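Local coordinates for pheromone cOB1/lipoprotein, YaeC family (Enterococcus faecalis, PDB 4EF1) that probably binds methionine as the extracellular substrate-binding lipoprotein of an uptake system, and is the probable precursor of the pheromone cOB1, at residues E17-V31 and K219-I233. Numbering follows the deposited sequence.
Sequences EILEHVKPLLEKEGV and KLVKVLRSKEVQDWI
His21 and Trp232 lie flat on each other, the imidazole over the five-membered ring of the indole with centroids 3.6 Å apart and planes at 4°. Both side chains leave their helices with CG anti to the backbone N; they come from facing helices and overlap head to tail, which also sets His21 CB over the face of the indole's six-membered ring in a CH-pi contact. A water in the imidazole plane, 2.7 Å from His21 NE2, reaches on to the backbone O of Glu228, so the ring has the indole on one face and a water at its edge, the onward link to Glu228 being weak. Trp237 meets the indole nearly at right angles.

Beyond this stack the contact is aliphatic. Val22 is a knob in a hole made by Leu220, Val223, Leu224 and Val229, its CG1 lying 3.8 Å from Val229 CG1. Leu25 brings CD1 to 3.6 Å from Val229 CG2, while Leu26 lays CD2 against Val223 CG1 at 3.5 Å. Packing is tightest where Ile18 CG2 presses on Leu224 CD2, at 3.3 Å; the other branch of Ile18 ends with CD1 against Ile233 CD1.

At the far end one direct polar bond joins the segments. Lys219 stretches straight out past CB of Glu29, and its NZ meets the backbone O of Glu29 at 2.9 Å, almost head-on to the carbonyl (164°). That carbonyl belongs to the turn where a Schellman motif, with Gly30 as its C-prime residue, ends the helix and leads into strand 31-37.

Helix 17-28 thus packs against two successive helices near the C-terminus, running roughly antiparallel to 227-233, with Leu19 and Leu220 reaching strand 4-10: helices layered on a sheet in one alpha/beta lobe of a periplasmic-binding-protein fold.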
# COMPACT_ATOMS: atom_id res chain seq x y z
N GLU A 17 -9.05 9.28 5.57
CA GLU A 17 -9.78 9.23 6.87
C GLU A 17 -8.81 9.52 8.07
O GLU A 17 -9.18 10.20 9.04
CB GLU A 17 -10.54 7.91 7.02
CG GLU A 17 -11.70 7.77 6.03
CD GLU A 17 -12.65 6.63 6.36
OE1 GLU A 17 -12.37 5.79 7.25
OE2 GLU A 17 -13.70 6.56 5.72
N ILE A 18 -7.55 9.10 7.94
CA ILE A 18 -6.52 9.38 8.96
C ILE A 18 -6.25 10.88 8.99
O ILE A 18 -6.29 11.50 10.06
CB ILE A 18 -5.21 8.59 8.69
CG1 ILE A 18 -5.44 7.11 9.04
CG2 ILE A 18 -4.04 9.12 9.51
CD1 ILE A 18 -4.28 6.18 8.67
N LEU A 19 -6.05 11.46 7.80
CA LEU A 19 -5.85 12.91 7.63
C LEU A 19 -7.01 13.74 8.20
O LEU A 19 -6.80 14.69 9.00
CB LEU A 19 -5.54 13.25 6.18
CG LEU A 19 -4.21 12.68 5.65
CD1 LEU A 19 -4.07 12.92 4.18
CD2 LEU A 19 -3.00 13.25 6.42
N GLU A 20 -8.24 13.40 7.83
CA GLU A 20 -9.39 14.11 8.40
C GLU A 20 -9.33 14.06 9.92
O GLU A 20 -9.59 15.07 10.59
CB GLU A 20 -10.74 13.53 7.91
CG GLU A 20 -11.07 13.76 6.43
CD GLU A 20 -11.22 15.22 6.01
OE1 GLU A 20 -11.64 16.06 6.83
OE2 GLU A 20 -10.87 15.53 4.84
N HIS A 21 -9.06 12.88 10.48
CA HIS A 21 -9.02 12.68 11.92
C HIS A 21 -8.04 13.57 12.64
O HIS A 21 -8.32 14.03 13.75
CB HIS A 21 -8.80 11.19 12.26
CG HIS A 21 -8.63 10.93 13.74
ND1 HIS A 21 -9.66 10.93 14.59
CD2 HIS A 21 -7.49 10.70 14.50
CE1 HIS A 21 -9.20 10.71 15.85
NE2 HIS A 21 -7.89 10.55 15.79
N VAL A 22 -6.88 13.80 12.06
CA VAL A 22 -5.84 14.63 12.71
C VAL A 22 -5.98 16.16 12.44
O VAL A 22 -5.21 16.96 13.01
CB VAL A 22 -4.40 14.12 12.35
CG1 VAL A 22 -4.22 12.64 12.77
CG2 VAL A 22 -4.08 14.30 10.89
N LYS A 23 -6.94 16.60 11.61
CA LYS A 23 -7.08 18.07 11.36
C LYS A 23 -7.14 18.93 12.64
O LYS A 23 -6.43 19.91 12.74
CB LYS A 23 -8.29 18.42 10.49
CG LYS A 23 -8.15 18.03 9.03
CD LYS A 23 -9.34 18.54 8.26
CE LYS A 23 -9.28 18.17 6.80
NZ LYS A 23 -10.50 18.62 6.12
N PRO A 24 -7.96 18.55 13.63
CA PRO A 24 -7.98 19.38 14.87
C PRO A 24 -6.63 19.43 15.61
O PRO A 24 -6.28 20.46 16.18
CB PRO A 24 -9.06 18.72 15.73
CG PRO A 24 -9.84 17.85 14.80
CD PRO A 24 -8.92 17.44 13.69
N LEU A 25 -5.85 18.34 15.56
CA LEU A 25 -4.50 18.31 16.16
C LEU A 25 -3.53 19.23 15.42
O LEU A 25 -2.77 19.97 16.03
CB LEU A 25 -3.95 16.87 16.21
CG LEU A 25 -4.60 15.95 17.24
CD1 LEU A 25 -4.46 14.48 16.86
CD2 LEU A 25 -3.99 16.29 18.60
N LEU A 26 -3.56 19.17 14.08
CA LEU A 26 -2.74 20.05 13.27
C LEU A 26 -3.14 21.51 13.44
O LEU A 26 -2.29 22.37 13.38
CB LEU A 26 -2.75 19.68 11.78
CG LEU A 26 -1.64 18.75 11.32
CD1 LEU A 26 -0.32 19.49 11.37
CD2 LEU A 26 -1.58 17.53 12.23
N GLU A 27 -4.44 21.76 13.63
CA GLU A 27 -4.93 23.13 13.84
C GLU A 27 -4.30 23.72 15.13
O GLU A 27 -3.87 24.86 15.14
CB GLU A 27 -6.47 23.16 13.86
CG GLU A 27 -7.09 24.55 13.95
CD GLU A 27 -7.20 25.10 15.38
OE1 GLU A 27 -7.41 24.31 16.33
OE2 GLU A 27 -7.11 26.35 15.57
N LYS A 28 -4.17 22.91 16.17
CA LYS A 28 -3.48 23.31 17.39
C LYS A 28 -2.00 23.61 17.19
O LYS A 28 -1.44 24.34 17.97
CB LYS A 28 -3.66 22.27 18.49
CG LYS A 28 -5.13 22.13 18.91
CD LYS A 28 -5.54 23.21 19.89
CE LYS A 28 -7.00 23.05 20.33
NZ LYS A 28 -7.34 23.91 21.51
N GLU A 29 -1.38 23.04 16.17
CA GLU A 29 0.01 23.35 15.82
C GLU A 29 0.11 24.46 14.74
O GLU A 29 1.18 24.69 14.17
CB GLU A 29 0.74 22.10 15.33
CG GLU A 29 0.70 20.88 16.23
CD GLU A 29 1.32 21.11 17.58
OE1 GLU A 29 2.11 22.06 17.73
OE2 GLU A 29 0.99 20.34 18.53
N GLY A 30 -0.99 25.15 14.47
CA GLY A 30 -1.00 26.25 13.51
C GLY A 30 -0.95 25.83 12.05
O GLY A 30 -0.46 26.57 11.22
N VAL A 31 -1.50 24.65 11.76
CA VAL A 31 -1.55 24.13 10.39
C VAL A 31 -3.00 23.85 10.01
O VAL A 31 -3.70 23.17 10.74
CB VAL A 31 -0.70 22.84 10.25
CG1 VAL A 31 -0.90 22.18 8.88
CG2 VAL A 31 0.77 23.13 10.48
N LYS A 219 5.56 18.60 11.25
CA LYS A 219 4.49 18.63 12.28
C LYS A 219 3.46 17.54 11.99
O LYS A 219 3.02 16.84 12.91
CB LYS A 219 3.81 20.02 12.30
CG LYS A 219 4.57 21.09 13.07
CD LYS A 219 3.92 22.44 12.89
CE LYS A 219 4.75 23.51 13.53
NZ LYS A 219 3.97 24.77 13.45
N LEU A 220 3.10 17.41 10.71
CA LEU A 220 2.17 16.39 10.25
C LEU A 220 2.68 15.01 10.51
O LEU A 220 1.96 14.20 11.05
CB LEU A 220 1.87 16.51 8.75
CG LEU A 220 0.96 15.44 8.12
CD1 LEU A 220 -0.41 15.35 8.77
CD2 LEU A 220 0.86 15.80 6.66
N VAL A 221 3.92 14.73 10.13
CA VAL A 221 4.50 13.41 10.39
C VAL A 221 4.50 13.06 11.87
O VAL A 221 4.22 11.93 12.23
CB VAL A 221 5.93 13.26 9.77
CG1 VAL A 221 6.57 11.92 10.17
CG2 VAL A 221 5.86 13.39 8.26
N LYS A 222 4.85 14.02 12.73
CA LYS A 222 4.93 13.78 14.16
C LYS A 222 3.52 13.47 14.70
O LYS A 222 3.38 12.56 15.51
CB LYS A 222 5.53 14.95 14.93
CG LYS A 222 5.72 14.66 16.44
CD LYS A 222 6.27 15.87 17.16
CE LYS A 222 6.55 15.63 18.62
NZ LYS A 222 7.18 16.79 19.29
N VAL A 223 2.52 14.24 14.24
CA VAL A 223 1.12 14.06 14.74
C VAL A 223 0.61 12.70 14.28
O VAL A 223 0.07 11.91 15.09
CB VAL A 223 0.20 15.21 14.29
CG1 VAL A 223 -1.26 14.82 14.47
CG2 VAL A 223 0.55 16.49 15.02
N LEU A 224 0.89 12.35 13.03
CA LEU A 224 0.52 11.05 12.49
C LEU A 224 1.15 9.84 13.21
O LEU A 224 0.54 8.77 13.26
CB LEU A 224 0.80 10.97 10.99
CG LEU A 224 -0.08 11.76 10.06
CD1 LEU A 224 0.51 11.69 8.66
CD2 LEU A 224 -1.54 11.26 10.13
N ARG A 225 2.35 10.03 13.78
CA ARG A 225 3.02 8.98 14.57
C ARG A 225 2.75 9.07 16.07
O ARG A 225 3.19 8.19 16.84
CB ARG A 225 4.53 9.06 14.35
CG ARG A 225 4.93 8.74 12.93
CD ARG A 225 6.40 9.03 12.77
NE ARG A 225 6.96 8.44 11.57
CZ ARG A 225 8.17 8.71 11.07
NH1 ARG A 225 8.99 9.60 11.65
NH2 ARG A 225 8.60 8.08 9.99
N SER A 226 2.04 10.11 16.54
CA SER A 226 1.83 10.26 17.99
C SER A 226 0.99 9.10 18.54
O SER A 226 0.16 8.57 17.81
CB SER A 226 1.14 11.58 18.33
OG SER A 226 -0.16 11.62 17.76
N LYS A 227 1.23 8.74 19.79
CA LYS A 227 0.61 7.58 20.42
C LYS A 227 -0.92 7.60 20.30
O LYS A 227 -1.50 6.59 19.95
CB LYS A 227 1.02 7.46 21.90
CG LYS A 227 0.41 6.29 22.68
CD LYS A 227 0.69 6.38 24.16
CE LYS A 227 0.05 5.21 24.95
NZ LYS A 227 0.50 3.86 24.51
N GLU A 228 -1.55 8.75 20.59
CA GLU A 228 -3.04 8.84 20.56
C GLU A 228 -3.56 8.56 19.11
O GLU A 228 -4.55 7.88 18.96
CB GLU A 228 -3.55 10.20 21.10
CG GLU A 228 -3.29 11.36 20.14
CD GLU A 228 -3.32 12.75 20.76
OE1 GLU A 228 -4.42 13.27 21.05
OE2 GLU A 228 -2.24 13.35 20.89
N VAL A 229 -2.85 9.01 18.08
CA VAL A 229 -3.28 8.78 16.70
C VAL A 229 -3.03 7.33 16.31
O VAL A 229 -3.90 6.69 15.74
CB VAL A 229 -2.63 9.78 15.70
CG1 VAL A 229 -2.97 9.43 14.27
CG2 VAL A 229 -2.99 11.24 16.06
N GLN A 230 -1.86 6.78 16.63
CA GLN A 230 -1.56 5.37 16.35
C GLN A 230 -2.59 4.42 16.99
O GLN A 230 -3.04 3.48 16.35
CB GLN A 230 -0.14 5.05 16.82
CG GLN A 230 0.91 5.82 16.00
CD GLN A 230 2.30 5.34 16.29
OE1 GLN A 230 2.64 5.08 17.42
NE2 GLN A 230 3.09 5.20 15.29
N ASP A 231 -2.97 4.68 18.23
CA ASP A 231 -4.00 3.86 18.93
C ASP A 231 -5.35 3.95 18.21
O ASP A 231 -6.04 2.95 18.06
CB ASP A 231 -4.14 4.28 20.38
CG ASP A 231 -2.91 3.93 21.21
OD1 ASP A 231 -2.01 3.28 20.66
OD2 ASP A 231 -2.83 4.31 22.39
N TRP A 232 -5.72 5.15 17.79
CA TRP A 232 -6.98 5.34 17.04
C TRP A 232 -6.97 4.53 15.76
O TRP A 232 -7.91 3.79 15.47
CB TRP A 232 -7.22 6.82 16.82
CG TRP A 232 -8.45 7.10 16.04
CD1 TRP A 232 -9.76 7.25 16.51
CD2 TRP A 232 -8.55 7.21 14.59
NE1 TRP A 232 -10.62 7.47 15.48
CE2 TRP A 232 -9.96 7.46 14.29
CE3 TRP A 232 -7.63 7.16 13.54
CZ2 TRP A 232 -10.41 7.65 13.00
CZ3 TRP A 232 -8.11 7.34 12.22
CH2 TRP A 232 -9.46 7.60 11.96
N ILE A 233 -5.85 4.59 15.04
CA ILE A 233 -5.67 3.83 13.81
C ILE A 233 -5.84 2.32 14.08
O ILE A 233 -6.61 1.64 13.40
CB ILE A 233 -4.27 4.09 13.17
CG1 ILE A 233 -4.13 5.52 12.68
CG2 ILE A 233 -4.02 3.19 11.97
CD1 ILE A 233 -2.75 5.80 12.12
O HOH W 1 -6.30 10.48 17.98